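Local coordinates for ABC-type branched-chain amino acid transport systems periplasmic component-like protein (Thermomonospora curvata, PDB 4N03) that binds a fatty acid, seen here as palmitic acid, and probably delivers it to an ABC transporter as the substrate-binding component, at residues Thr40-Val45 and Ala77-His82; Ala47-Ser52 and Pro306-Val311; Gly145-Val150 and Tyr398-Gly403; Asn341-Glu346 and Met357-Phe362. One frame throughout, in Å; residues are numbered along the deposited sequence.

Contact 1 (Thr40-Val45 and Ala77-His82); sequences TDLTGV and AVVRDH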
loop_
_atom_site.group_PDB
_atom_site.type_symbol
_atom_site.label_atom_id
_atom_site.label_comp_id
_atom_site.label_asym_id
_atom_site.label_seq_id
_atom_site.Cartn_x
_atom_site.Cartn_y
_atom_site.Cartn_z
ATOM N N THR A 40 -6.181 0.816 -11.101
ATOM C CA THR A 40 -5.739 -0.277 -10.295
ATOM C C THR A 40 -5.183 -1.402 -11.173
ATOM O O THR A 40 -5.125 -1.274 -12.362
ATOM C CB THR A 40 -6.906 -0.744 -9.367
ATOM O OG1 THR A 40 -6.419 -1.626 -8.362
ATOM C CG2 THR A 40 -8.032 -1.437 -10.150
ATOM N N ASP A 41 -4.760 -2.485 -10.515
ATOM C CA ASP A 41 -4.385 -3.703 -11.208
ATOM C C ASP A 41 -5.423 -4.778 -10.885
ATOM O O ASP A 41 -5.494 -5.247 -9.762
ATOM C CB ASP A 41 -3.002 -4.209 -10.802
ATOM C CG ASP A 41 -2.603 -5.444 -11.535
ATOM O OD1 ASP A 41 -3.237 -5.732 -12.570
ATOM O OD2 ASP A 41 -1.661 -6.133 -11.089
ATOM N N LEU A 42 -6.169 -5.181 -11.909
ATOM C CA LEU A 42 -7.137 -6.270 -11.810
ATOM C C LEU A 42 -6.686 -7.526 -12.511
ATOM O O LEU A 42 -7.414 -8.529 -12.461
ATOM C CB LEU A 42 -8.513 -5.835 -12.338
ATOM C CG LEU A 42 -9.113 -4.655 -11.625
ATOM C CD1 LEU A 42 -10.447 -4.296 -12.262
ATOM C CD2 LEU A 42 -9.252 -4.893 -10.133
ATOM N N THR A 43 -5.560 -7.501 -13.217
ATOM C CA THR A 43 -5.172 -8.577 -14.110
ATOM C C THR A 43 -3.726 -9.032 -14.017
ATOM O O THR A 43 -3.407 -10.140 -14.411
ATOM C CB THR A 43 -5.503 -8.217 -15.556
ATOM O OG1 THR A 43 -4.960 -6.944 -15.887
ATOM C CG2 THR A 43 -6.994 -8.319 -15.824
ATOM N N GLY A 44 -2.838 -8.184 -13.513
ATOM C CA GLY A 44 -1.425 -8.487 -13.393
ATOM C C GLY A 44 -1.047 -9.105 -12.092
ATOM O O GLY A 44 -1.863 -9.749 -11.412
ATOM N N VAL A 45 0.212 -8.877 -11.684
ATOM C CA VAL A 45 0.739 -9.507 -10.483
ATOM C C VAL A 45 -0.054 -9.147 -9.216
ATOM O O VAL A 45 -0.016 -9.880 -8.270
ATOM C CB VAL A 45 2.238 -9.241 -10.347
ATOM C CG1 VAL A 45 2.484 -7.806 -9.970
ATOM C CG2 VAL A 45 2.878 -10.172 -9.285
ATOM N N ALA A 77 -17.580 6.048 -8.631
ATOM C CA ALA A 77 -16.187 5.701 -8.859
ATOM C C ALA A 77 -16.036 4.942 -10.154
ATOM O O ALA A 77 -16.713 3.905 -10.332
ATOM C CB ALA A 77 -15.661 4.848 -7.730
ATOM N N VAL A 78 -15.273 5.492 -11.080
ATOM C CA VAL A 78 -14.965 4.826 -12.326
ATOM C C VAL A 78 -13.639 4.112 -12.199
ATOM O O VAL A 78 -12.706 4.625 -11.599
ATOM C CB VAL A 78 -14.969 5.761 -13.543
ATOM C CG1 VAL A 78 -16.299 6.474 -13.639
ATOM C CG2 VAL A 78 -13.860 6.775 -13.506
ATOM N N VAL A 79 -13.629 2.881 -12.694
ATOM C CA VAL A 79 -12.534 1.964 -12.451
ATOM C C VAL A 79 -11.851 1.603 -13.734
ATOM O O VAL A 79 -12.506 1.140 -14.664
ATOM C CB VAL A 79 -12.990 0.670 -11.731
ATOM C CG1 VAL A 79 -11.846 -0.299 -11.552
ATOM C CG2 VAL A 79 -13.630 1.002 -10.415
ATOM N N ARG A 80 -10.523 1.776 -13.761
ATOM C CA ARG A 80 -9.675 1.364 -14.873
ATOM C C ARG A 80 -8.571 0.422 -14.395
ATOM O O ARG A 80 -8.042 0.565 -13.297
ATOM C CB ARG A 80 -9.030 2.547 -15.577
ATOM C CG ARG A 80 -9.981 3.375 -16.419
ATOM C CD ARG A 80 -10.313 2.672 -17.718
ATOM N NE ARG A 80 -11.076 3.567 -18.569
ATOM C CZ ARG A 80 -12.368 3.804 -18.422
ATOM N NH1 ARG A 80 -13.056 3.176 -17.481
ATOM N NH2 ARG A 80 -12.960 4.654 -19.236
ATOM N N ASP A 81 -8.232 -0.541 -15.240
ATOM C CA ASP A 81 -7.218 -1.575 -14.967
ATOM C C ASP A 81 -5.964 -1.280 -15.773
ATOM O O ASP A 81 -5.995 -1.392 -16.997
ATOM C CB ASP A 81 -7.794 -2.941 -15.323
ATOM C CG ASP A 81 -6.819 -4.066 -15.127
ATOM O OD1 ASP A 81 -5.818 -3.910 -14.414
ATOM O OD2 ASP A 81 -7.031 -5.138 -15.702
ATOM N N HIS A 82 -4.860 -0.900 -15.120
ATOM C CA HIS A 82 -3.607 -0.719 -15.824
ATOM C C HIS A 82 -2.763 -1.971 -15.893
ATOM O O HIS A 82 -1.706 -1.944 -16.539
ATOM C CB HIS A 82 -2.791 0.454 -15.262
ATOM C CG HIS A 82 -2.482 0.375 -13.817
ATOM N ND1 HIS A 82 -1.836 -0.698 -13.229
ATOM C CD2 HIS A 82 -2.650 1.305 -12.840
ATOM C CE1 HIS A 82 -1.627 -0.418 -11.957
ATOM N NE2 HIS A 82 -2.127 0.774 -11.693
#
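Thr40 and Asp81 pair as a parallel beta bridge, and two backbone bonds make this part of the contact tight: Thr40 N gives to Arg80 O at 2.9 Å, and His82 N gives to Thr40 O at 2.8 Å. That carbonyl oxygen also sits over the centre of the His82 imidazole, 3.3 Å above its plane. The ring folds back over the strand end because CG lies between the backbone N and the carbonyl carbon (chi1 57°), and it is anchored through NE2 to Leu107 O. At the last residue of the strand, the carboxylate of Asp81 reaches the loop: OD1 takes Leu42 N at 2.8 Å from well above the carboxylate plane, while OD2 receives Thr43 OG1 through its syn lone pair, also at 2.8 Å. Asp41 OD1, 3.7 Å from Asp81 OD1, accepts from Thr43 N (an Asx turn) and from Gly44 N, the pair forming an Asx motif, which would temper repulsion between the carboxylates.

The rim is looser: Thr43 is exposed, and Leu42 CD1 only brushes Val79 CG1 at 4.3 Å. Such a loop at the carboxyl end of a parallel strand, leading into helix 47-66, is typical of the Rossmann-like lobes of periplasmic binding proteins.

Contact 2 (Ala47-Ser52 and Pro306-Val311); sequences APLGKS and PLDSGV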
loop_
_atom_site.group_PDB
_atom_site.type_symbol
_atom_site.label_atom_id
_atom_site.label_comp_id
_atom_site.label_asym_id
_atom_site.label_seq_id
_atom_site.Cartn_x
_atom_site.Cartn_y
_atom_site.Cartn_z
ATOM N N ALA A 47 -3.443 -8.501 -9.203
ATOM C CA ALA A 47 -4.881 -8.699 -9.478
ATOM C C ALA A 47 -5.786 -8.931 -8.241
ATOM O O ALA A 47 -6.755 -8.227 -8.105
ATOM C CB ALA A 47 -5.078 -9.832 -10.484
ATOM N N PRO A 48 -5.465 -9.888 -7.354
ATOM C CA PRO A 48 -6.485 -10.122 -6.308
ATOM C C PRO A 48 -6.512 -8.968 -5.298
ATOM O O PRO A 48 -7.542 -8.685 -4.694
ATOM C CB PRO A 48 -5.986 -11.398 -5.621
ATOM C CG PRO A 48 -4.510 -11.429 -5.871
ATOM C CD PRO A 48 -4.380 -10.870 -7.281
ATOM N N LEU A 49 -5.355 -8.318 -5.097
ATOM C CA LEU A 49 -5.261 -7.201 -4.143
ATOM C C LEU A 49 -5.887 -5.958 -4.735
ATOM O O LEU A 49 -6.613 -5.259 -4.030
ATOM C CB LEU A 49 -3.835 -6.963 -3.689
ATOM C CG LEU A 49 -3.309 -8.121 -2.808
ATOM C CD1 LEU A 49 -1.804 -8.073 -2.753
ATOM C CD2 LEU A 49 -3.856 -8.089 -1.395
ATOM N N GLY A 50 -5.694 -5.688 -6.012
ATOM C CA GLY A 50 -6.369 -4.563 -6.628
ATOM C C GLY A 50 -7.880 -4.733 -6.595
ATOM O O GLY A 50 -8.622 -3.777 -6.371
ATOM N N LYS A 51 -8.370 -5.950 -6.818
ATOM C CA LYS A 51 -9.793 -6.237 -6.685
ATOM C C LYS A 51 -10.286 -5.933 -5.307
ATOM O O LYS A 51 -11.337 -5.287 -5.140
ATOM C CB LYS A 51 -10.088 -7.669 -7.096
ATOM C CG LYS A 51 -11.562 -8.013 -7.129
ATOM C CD LYS A 51 -11.821 -9.459 -7.540
ATOM C CE LYS A 51 -13.337 -9.715 -7.635
ATOM N NZ LYS A 51 -13.606 -11.061 -8.129
ATOM N N SER A 52 -9.563 -6.384 -4.273
ATOM C CA SER A 52 -9.999 -6.150 -2.917
ATOM C C SER A 52 -10.039 -4.679 -2.593
ATOM O O SER A 52 -10.996 -4.208 -1.924
ATOM C CB SER A 52 -9.090 -6.850 -1.943
ATOM O OG SER A 52 -9.136 -8.244 -2.094
ATOM N N PRO A 306 -12.174 -13.465 -0.834
ATOM C CA PRO A 306 -11.583 -13.557 0.484
ATOM C C PRO A 306 -11.195 -12.199 1.075
ATOM O O PRO A 306 -10.768 -11.320 0.370
ATOM C CB PRO A 306 -10.332 -14.415 0.230
ATOM C CG PRO A 306 -10.702 -15.265 -0.936
ATOM C CD PRO A 306 -11.503 -14.353 -1.809
ATOM N N LEU A 307 -11.388 -12.049 2.363
ATOM C CA LEU A 307 -10.875 -10.903 3.076
ATOM C C LEU A 307 -9.353 -10.887 2.989
ATOM O O LEU A 307 -8.726 -11.937 2.984
ATOM C CB LEU A 307 -11.305 -10.913 4.532
ATOM C CG LEU A 307 -12.799 -10.739 4.776
ATOM C CD1 LEU A 307 -13.083 -11.041 6.216
ATOM C CD2 LEU A 307 -13.262 -9.335 4.446
ATOM N N ASP A 308 -8.724 -9.698 2.925
ATOM C CA ASP A 308 -7.289 -9.555 2.869
ATOM C C ASP A 308 -6.936 -8.155 3.297
ATOM O O ASP A 308 -7.810 -7.332 3.576
ATOM C CB ASP A 308 -6.747 -9.938 1.489
ATOM C CG ASP A 308 -7.173 -9.029 0.372
ATOM O OD1 ASP A 308 -7.359 -7.815 0.605
ATOM O OD2 ASP A 308 -7.273 -9.527 -0.778
ATOM N N SER A 309 -5.642 -7.864 3.339
ATOM C CA SER A 309 -5.192 -6.588 3.873
ATOM C C SER A 309 -5.470 -5.458 2.864
ATOM O O SER A 309 -5.530 -4.294 3.241
ATOM C CB SER A 309 -3.744 -6.698 4.284
ATOM O OG SER A 309 -3.616 -7.574 5.392
ATOM N N GLY A 310 -5.702 -5.787 1.588
ATOM C CA GLY A 310 -6.145 -4.818 0.627
ATOM C C GLY A 310 -7.532 -4.267 0.916
ATOM O O GLY A 310 -7.849 -3.113 0.608
ATOM N N VAL A 311 -8.406 -5.084 1.519
ATOM C CA VAL A 311 -9.715 -4.600 1.934
ATOM C C VAL A 311 -9.545 -3.413 2.907
ATOM O O VAL A 311 -10.226 -2.406 2.803
ATOM C CB VAL A 311 -10.578 -5.738 2.529
ATOM C CG1 VAL A 311 -11.907 -5.194 3.067
ATOM C CG2 VAL A 311 -10.835 -6.824 1.481
HETATM O O HOH W 1 -11.549 -9.482 -1.606
#
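Ser52 and Asp308 carry the polar part of this helix-to-helix contact. The hydroxyl OG of Ser52 donates to Asp308 OD2 over 2.6 Å, arriving on the syn side but 31° out of the carboxylate plane. A water adds a second path, giving one hydrogen to Ser52 OG and the other to Pro306 O, both at 2.8 Å, and so ties the serine to the loop ahead of helix 309-330. Farther out, Lys51 forms a salt bridge with Asp305.

Capping is the task of the other carboxylate oxygen. Asp308 is the N-cap residue, and its OD1 accepts from Val311 N at 3.1 Å, with a weak bond from Gly310 N. With CG between its backbone N and carbonyl carbon (chi1 66°), the carboxylate stands over the start of the helix and still faces Ser52.

Apolar packing flanks these bonds where Ser52 CB meets Val311 CG2 at 3.8 Å. Separately, the Leu49 methyl CD2 lies against the carboxylate, at the same distance from Asp308 OD2. Leu49 and Gly310 also touch the palmitic acid.

A buried carboxylate is thus shared between two helices. The serine hydroxyl and the helix amino end would both be expected to stabilise its negative charge.

Contact 3 (Gly145-Val150 and Tyr398-Gly403); sequences GTTYDV and YQVPVG. With PLM (palmitic acid), chain B.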
loop_
_atom_site.group_PDB
_atom_site.type_symbol
_atom_site.label_atom_id
_atom_site.label_comp_id
_atom_site.label_asym_id
_atom_site.label_seq_id
_atom_site.Cartn_x
_atom_site.Cartn_y
_atom_site.Cartn_z
ATOM N N GLY A 145 0.451 5.657 5.392
ATOM C CA GLY A 145 1.296 4.766 6.154
ATOM C C GLY A 145 2.761 5.193 6.133
ATOM O O GLY A 145 3.077 6.398 6.139
ATOM N N THR A 146 3.616 4.190 6.187
ATOM C CA THR A 146 5.061 4.326 6.065
ATOM C C THR A 146 5.470 4.246 4.600
ATOM O O THR A 146 4.703 3.782 3.729
ATOM C CB THR A 146 5.729 3.142 6.785
ATOM O OG1 THR A 146 5.120 1.970 6.225
ATOM C CG2 THR A 146 5.525 3.161 8.274
ATOM N N THR A 147 6.695 4.662 4.311
ATOM C CA THR A 147 7.335 4.353 3.054
ATOM C C THR A 147 8.118 3.059 3.140
ATOM O O THR A 147 8.445 2.572 4.220
ATOM C CB THR A 147 8.204 5.533 2.610
ATOM O OG1 THR A 147 9.053 5.965 3.669
ATOM C CG2 THR A 147 7.331 6.662 2.161
ATOM N N TYR A 148 8.448 2.504 1.977
ATOM C CA TYR A 148 9.023 1.173 1.923
ATOM C C TYR A 148 10.328 1.023 2.652
ATOM O O TYR A 148 10.668 0.004 3.215
ATOM C CB TYR A 148 9.233 0.746 0.491
ATOM C CG TYR A 148 7.987 0.428 -0.268
ATOM C CD1 TYR A 148 7.008 -0.466 0.221
ATOM C CD2 TYR A 148 7.735 1.020 -1.472
ATOM C CE1 TYR A 148 5.871 -0.760 -0.513
ATOM C CE2 TYR A 148 6.601 0.708 -2.204
ATOM C CZ TYR A 148 5.662 -0.196 -1.720
ATOM O OH TYR A 148 4.510 -0.545 -2.400
ATOM N N ASP A 149 11.181 2.061 2.545
ATOM C CA ASP A 149 12.464 2.122 3.230
ATOM C C ASP A 149 12.313 2.026 4.735
ATOM O O ASP A 149 12.969 1.232 5.370
ATOM C CB ASP A 149 13.314 3.305 2.792
ATOM C CG ASP A 149 12.644 4.659 2.787
ATOM O OD1 ASP A 149 11.453 4.776 3.163
ATOM O OD2 ASP A 149 13.346 5.616 2.359
ATOM N N VAL A 150 11.419 2.849 5.289
ATOM C CA VAL A 150 11.147 2.798 6.707
ATOM C C VAL A 150 10.646 1.433 7.131
ATOM O O VAL A 150 11.071 0.927 8.173
ATOM C CB VAL A 150 10.105 3.889 7.061
ATOM C CG1 VAL A 150 9.464 3.700 8.444
ATOM C CG2 VAL A 150 10.758 5.263 6.933
ATOM N N TYR A 398 16.402 8.131 10.619
ATOM C CA TYR A 398 16.693 7.987 9.213
ATOM C C TYR A 398 16.152 9.171 8.452
ATOM O O TYR A 398 15.080 9.697 8.722
ATOM C CB TYR A 398 15.961 6.730 8.726
ATOM C CG TYR A 398 15.971 6.508 7.221
ATOM C CD1 TYR A 398 17.128 6.233 6.494
ATOM C CD2 TYR A 398 14.793 6.565 6.509
ATOM C CE1 TYR A 398 17.093 6.003 5.158
ATOM C CE2 TYR A 398 14.744 6.320 5.183
ATOM C CZ TYR A 398 15.885 6.033 4.477
ATOM O OH TYR A 398 15.887 5.806 3.150
ATOM N N GLN A 399 16.955 9.616 7.466
ATOM C CA GLN A 399 16.588 10.682 6.543
ATOM C C GLN A 399 15.859 10.151 5.353
ATOM O O GLN A 399 16.415 9.421 4.548
ATOM C CB GLN A 399 17.848 11.425 6.081
ATOM C CG GLN A 399 18.702 11.969 7.167
ATOM C CD GLN A 399 17.929 12.927 8.016
ATOM O OE1 GLN A 399 17.713 14.076 7.583
ATOM N NE2 GLN A 399 17.522 12.522 9.210
ATOM N N VAL A 400 14.565 10.480 5.250
ATOM C CA VAL A 400 13.736 9.906 4.221
ATOM C C VAL A 400 13.858 10.810 2.987
ATOM O O VAL A 400 13.604 12.009 3.071
ATOM C CB VAL A 400 12.262 9.802 4.678
ATOM C CG1 VAL A 400 11.433 9.195 3.582
ATOM C CG2 VAL A 400 12.169 8.963 5.946
ATOM N N PRO A 401 14.220 10.255 1.825
ATOM C CA PRO A 401 14.302 11.098 0.635
ATOM C C PRO A 401 12.941 11.552 0.168
ATOM O O PRO A 401 11.914 10.850 0.408
ATOM C CB PRO A 401 14.975 10.183 -0.404
ATOM C CG PRO A 401 14.597 8.818 0.047
ATOM C CD PRO A 401 14.608 8.878 1.545
ATOM N N VAL A 402 12.848 12.689 -0.488
ATOM C CA VAL A 402 11.626 13.303 -0.867
ATOM C C VAL A 402 11.520 13.408 -2.360
ATOM O O VAL A 402 12.197 14.203 -2.982
ATOM C CB VAL A 402 11.497 14.694 -0.219
ATOM C CG1 VAL A 402 10.173 15.319 -0.640
ATOM C CG2 VAL A 402 11.564 14.577 1.294
ATOM N N GLY A 403 10.681 12.553 -2.963
ATOM C CA GLY A 403 10.444 12.578 -4.400
ATOM C C GLY A 403 11.410 11.776 -5.260
ATOM O O GLY A 403 11.289 11.780 -6.473
HETATM C C1 PLM B . 4.263 -0.905 -5.695
HETATM O O1 PLM B . 4.478 0.006 -4.853
HETATM O O2 PLM B . 4.397 -0.776 -6.931
HETATM C C2 PLM B . 3.638 -2.191 -5.207
HETATM C C3 PLM B . 2.073 -1.938 -5.079
HETATM C C4 PLM B . 1.342 -3.069 -4.393
HETATM C C5 PLM B . -0.131 -2.854 -4.333
HETATM C C6 PLM B . -0.994 -3.881 -3.569
HETATM C C7 PLM B . -1.169 -3.450 -2.119
HETATM C C8 PLM B . -1.828 -4.453 -1.213
HETATM C C9 PLM B . -2.279 -3.918 0.134
HETATM C CA PLM B . -1.231 -4.018 1.267
HETATM C CB PLM B . -1.745 -3.148 2.483
HETATM C CC PLM B . -0.661 -2.133 2.951
HETATM C CD PLM B . -1.205 -0.941 3.709
HETATM C CE PLM B . -0.197 0.107 4.162
HETATM C CF PLM B . -0.872 1.478 4.318
HETATM C CG PLM B . -1.540 1.707 5.662
#
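A short hydrogen bond joins Tyr398 to Asp149: the phenol OH donates to OD2 at 2.7 Å, from above the carboxylate plane, 36° out of it. The acceptor lies at the tyrosine ring edge and in its plane, and the two flat groups stand almost perpendicular, 87° apart. The other oxygen, OD1, is gripped from its own segment, by Thr147 OG1 at 2.7 Å and by Val150 N at 2.9 Å. These bonds fix the rotation of the carboxylate, which chi1 of 50° sets between the backbone N and the carbonyl carbon. Pro401 brings CD to 3.6 Å from Asp149 OD2, and Arg186 makes a further, weak bond to the phenol oxygen.

In this periplasmic-binding-protein fold, helix 148-161 opens just past a loop that borders the ligand pocket. Thr147 stands at its N-cap position, although the side chain makes no capping bond, and the loop after helix 393-397 packs against that opening turn.

Apolar contacts line up beside the polar pair. Val150 CG2 touches Val400 CG2 at 4.1 Å and Tyr398 CD2 at 4.3 Å. Thr133 also packs on both Asp149 and Val400.

Ligand binding falls to the neighbouring residue. Tyr148 OH donates to O1 of the palmitic acid at 2.5 Å, with O1 in the plane of the ring at its edge; Tyr84 and Ser109 also hydrogen-bond to the fatty acid.

Contact 4 (Asn341-Glu346 and Met357-Phe362); sequences NAHRSE and MNFTYF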
loop_
_atom_site.group_PDB
_atom_site.type_symbol
_atom_site.label_atom_id
_atom_site.label_comp_id
_atom_site.label_asym_id
_atom_site.label_seq_id
_atom_site.Cartn_x
_atom_site.Cartn_y
_atom_site.Cartn_z
ATOM N N ASN A 341 -7.066 21.276 0.136
ATOM C CA ASN A 341 -6.892 22.055 1.364
ATOM C C ASN A 341 -7.671 21.415 2.518
ATOM O O ASN A 341 -7.203 21.377 3.632
ATOM C CB ASN A 341 -7.324 23.491 1.094
ATOM C CG ASN A 341 -6.313 24.251 0.251
ATOM O OD1 ASN A 341 -5.193 23.813 0.074
ATOM N ND2 ASN A 341 -6.754 25.324 -0.297
ATOM N N ALA A 342 -8.846 20.839 2.243
ATOM C CA ALA A 342 -9.608 20.088 3.245
ATOM C C ALA A 342 -8.794 18.887 3.716
ATOM O O ALA A 342 -8.653 18.648 4.906
ATOM C CB ALA A 342 -10.952 19.636 2.690
ATOM N N HIS A 343 -8.215 18.130 2.775
ATOM C CA HIS A 343 -7.415 16.981 3.152
ATOM C C HIS A 343 -6.207 17.386 4.035
ATOM O O HIS A 343 -5.933 16.809 5.074
ATOM C CB HIS A 343 -6.888 16.263 1.896
ATOM C CG HIS A 343 -5.975 15.145 2.240
ATOM N ND1 HIS A 343 -6.344 14.058 2.994
ATOM C CD2 HIS A 343 -4.643 15.021 2.023
ATOM C CE1 HIS A 343 -5.296 13.275 3.177
ATOM N NE2 HIS A 343 -4.244 13.846 2.595
ATOM N N ARG A 344 -5.469 18.390 3.591
ATOM C CA ARG A 344 -4.176 18.779 4.196
ATOM C C ARG A 344 -4.361 19.580 5.463
ATOM O O ARG A 344 -3.349 20.010 6.047
ATOM C CB ARG A 344 -3.322 19.574 3.232
ATOM C CG ARG A 344 -2.846 18.789 2.025
ATOM C CD ARG A 344 -1.544 18.118 2.228
ATOM N NE ARG A 344 -1.175 17.193 1.173
ATOM C CZ ARG A 344 -0.695 15.984 1.393
ATOM N NH1 ARG A 344 -0.497 15.534 2.597
ATOM N NH2 ARG A 344 -0.343 15.230 0.363
ATOM N N SER A 345 -5.602 19.828 5.871
ATOM C CA SER A 345 -5.918 20.409 7.171
ATOM C C SER A 345 -5.912 19.404 8.295
ATOM O O SER A 345 -5.920 19.800 9.455
ATOM C CB SER A 345 -7.214 21.201 7.108
ATOM O OG SER A 345 -8.349 20.335 7.066
ATOM N N GLU A 346 -5.811 18.113 7.979
ATOM C CA GLU A 346 -5.935 17.049 9.007
ATOM C C GLU A 346 -4.621 16.612 9.536
ATOM O O GLU A 346 -3.822 15.942 8.819
ATOM C CB GLU A 346 -6.669 15.860 8.355
ATOM C CG GLU A 346 -6.836 14.655 9.250
ATOM C CD GLU A 346 -7.592 14.981 10.508
ATOM O OE1 GLU A 346 -6.993 15.267 11.544
ATOM O OE2 GLU A 346 -8.846 14.953 10.489
HETATM N N MSE A 357 -2.365 8.657 11.214
HETATM C CA MSE A 357 -1.489 9.399 10.293
HETATM C C MSE A 357 -1.676 10.875 10.445
HETATM O O MSE A 357 -2.676 11.367 10.934
HETATM C CB MSE A 357 -1.941 9.081 8.818
HETATM C CG MSE A 357 -1.570 7.684 8.471
HETATM SE SE MSE A 357 -2.267 7.340 6.667
HETATM C CE MSE A 357 -3.863 6.563 7.118
ATOM N N ASN A 358 -0.687 11.634 10.008
ATOM C CA ASN A 358 -0.776 13.087 9.893
ATOM C C ASN A 358 -0.715 13.458 8.412
ATOM O O ASN A 358 0.229 13.059 7.743
ATOM C CB ASN A 358 0.397 13.700 10.671
ATOM C CG ASN A 358 0.364 15.233 10.769
ATOM O OD1 ASN A 358 -0.133 15.967 9.884
ATOM N ND2 ASN A 358 1.045 15.748 11.780
ATOM N N PHE A 359 -1.698 14.214 7.913
ATOM C CA PHE A 359 -1.815 14.629 6.544
ATOM C C PHE A 359 -1.304 16.053 6.231
ATOM O O PHE A 359 -1.457 16.532 5.127
ATOM C CB PHE A 359 -3.270 14.485 6.088
ATOM C CG PHE A 359 -3.802 13.061 6.130
ATOM C CD1 PHE A 359 -2.970 11.994 5.811
ATOM C CD2 PHE A 359 -5.112 12.807 6.433
ATOM C CE1 PHE A 359 -3.431 10.718 5.766
ATOM C CE2 PHE A 359 -5.609 11.457 6.412
ATOM C CZ PHE A 359 -4.714 10.463 6.115
ATOM N N THR A 360 -0.892 16.790 7.259
ATOM C CA THR A 360 -0.531 18.211 6.995
ATOM C C THR A 360 0.819 18.400 6.240
ATOM O O THR A 360 1.089 19.467 5.740
ATOM C CB THR A 360 -0.489 19.057 8.233
ATOM O OG1 THR A 360 0.486 18.504 9.092
ATOM C CG2 THR A 360 -1.782 19.039 8.945
ATOM N N TYR A 361 1.621 17.363 6.311
ATOM C CA TYR A 361 2.877 17.404 5.585
ATOM C C TYR A 361 3.034 16.322 4.595
ATOM O O TYR A 361 2.208 15.377 4.523
ATOM C CB TYR A 361 3.969 17.307 6.572
ATOM C CG TYR A 361 3.953 16.051 7.372
ATOM C CD1 TYR A 361 4.218 14.843 6.764
ATOM C CD2 TYR A 361 3.630 16.046 8.710
ATOM C CE1 TYR A 361 4.250 13.664 7.480
ATOM C CE2 TYR A 361 3.684 14.868 9.442
ATOM C CZ TYR A 361 3.983 13.687 8.817
ATOM O OH TYR A 361 4.013 12.569 9.556
ATOM N N PHE A 362 4.008 16.488 3.735
ATOM C CA PHE A 362 4.240 15.535 2.659
ATOM C C PHE A 362 5.750 15.493 2.298
ATOM O O PHE A 362 6.089 14.949 1.266
ATOM C CB PHE A 362 3.328 15.809 1.432
ATOM C CG PHE A 362 3.168 17.247 1.066
ATOM C CD1 PHE A 362 2.226 18.017 1.681
ATOM C CD2 PHE A 362 4.024 17.864 0.125
ATOM C CE1 PHE A 362 2.106 19.365 1.375
ATOM C CE2 PHE A 362 3.851 19.192 -0.211
ATOM C CZ PHE A 362 2.938 19.941 0.437
#
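The Phe359 ring carries the imidazole of His343 over one face, with CE1 3.2 Å above the plane and displaced from the ring centre. The two rings are inclined at 35°, their centroids 4.4 Å apart. The Arg344 guanidinium has Phe362 CD1 over the centre of one face and His343 CD2 nearer the rim of the opposite one. At its edge, NH1 donates to Phe359 O at 2.9 Å; the oxygen lies close to the guanidinium plane, although the nitrogen stands above that of the carbonyl. A bend at chi2 (-90°) swings the arginine round to this position, and NE is held by Lys139 O.

Backbone and turn bonds complete the contact. Phe359 N gives at 2.9 Å to O of Glu346, the last residue of the type I turn that starts at His343. Asn358 OD1 accepts both Thr360 N, in an Asx turn, and Thr360 OG1. Thr360 CG2 packs on Arg344 O at 3.4 Å.

His343 NE2 is bonded to Gln142, and its ring also meets Phe125. The contact thus fastens the end of helix 336-343 to the loop that leads on to strand 370-375, while Ile320 of helix 309-330 touches both His343 and Phe359.

How the contacts relate
Contacts 1 and 2 adjoin, with centres 12 Å apart: the loop leaving strand 33-40 runs directly into helix 47-66, and Leu42 O lies 3.3 Å from Ala47 CB. Contacts 3 and 4 form a second neighbouring pair, 17 Å between centres, meeting where Gly145 N comes 3.4 Å from SE of the selenomethionine Met357. Across the chain's centre, contacts 2 and 3 are 24 Å apart by their centres, yet both reach the palmitic acid, contact 2 at Leu49 and Gly310, contact 3 through Tyr148 at the carboxylate. Asp41 of contact 1 stays about 7 Å from the ligand and Phe359 of contact 4 about 9 Å, side chain to ligand.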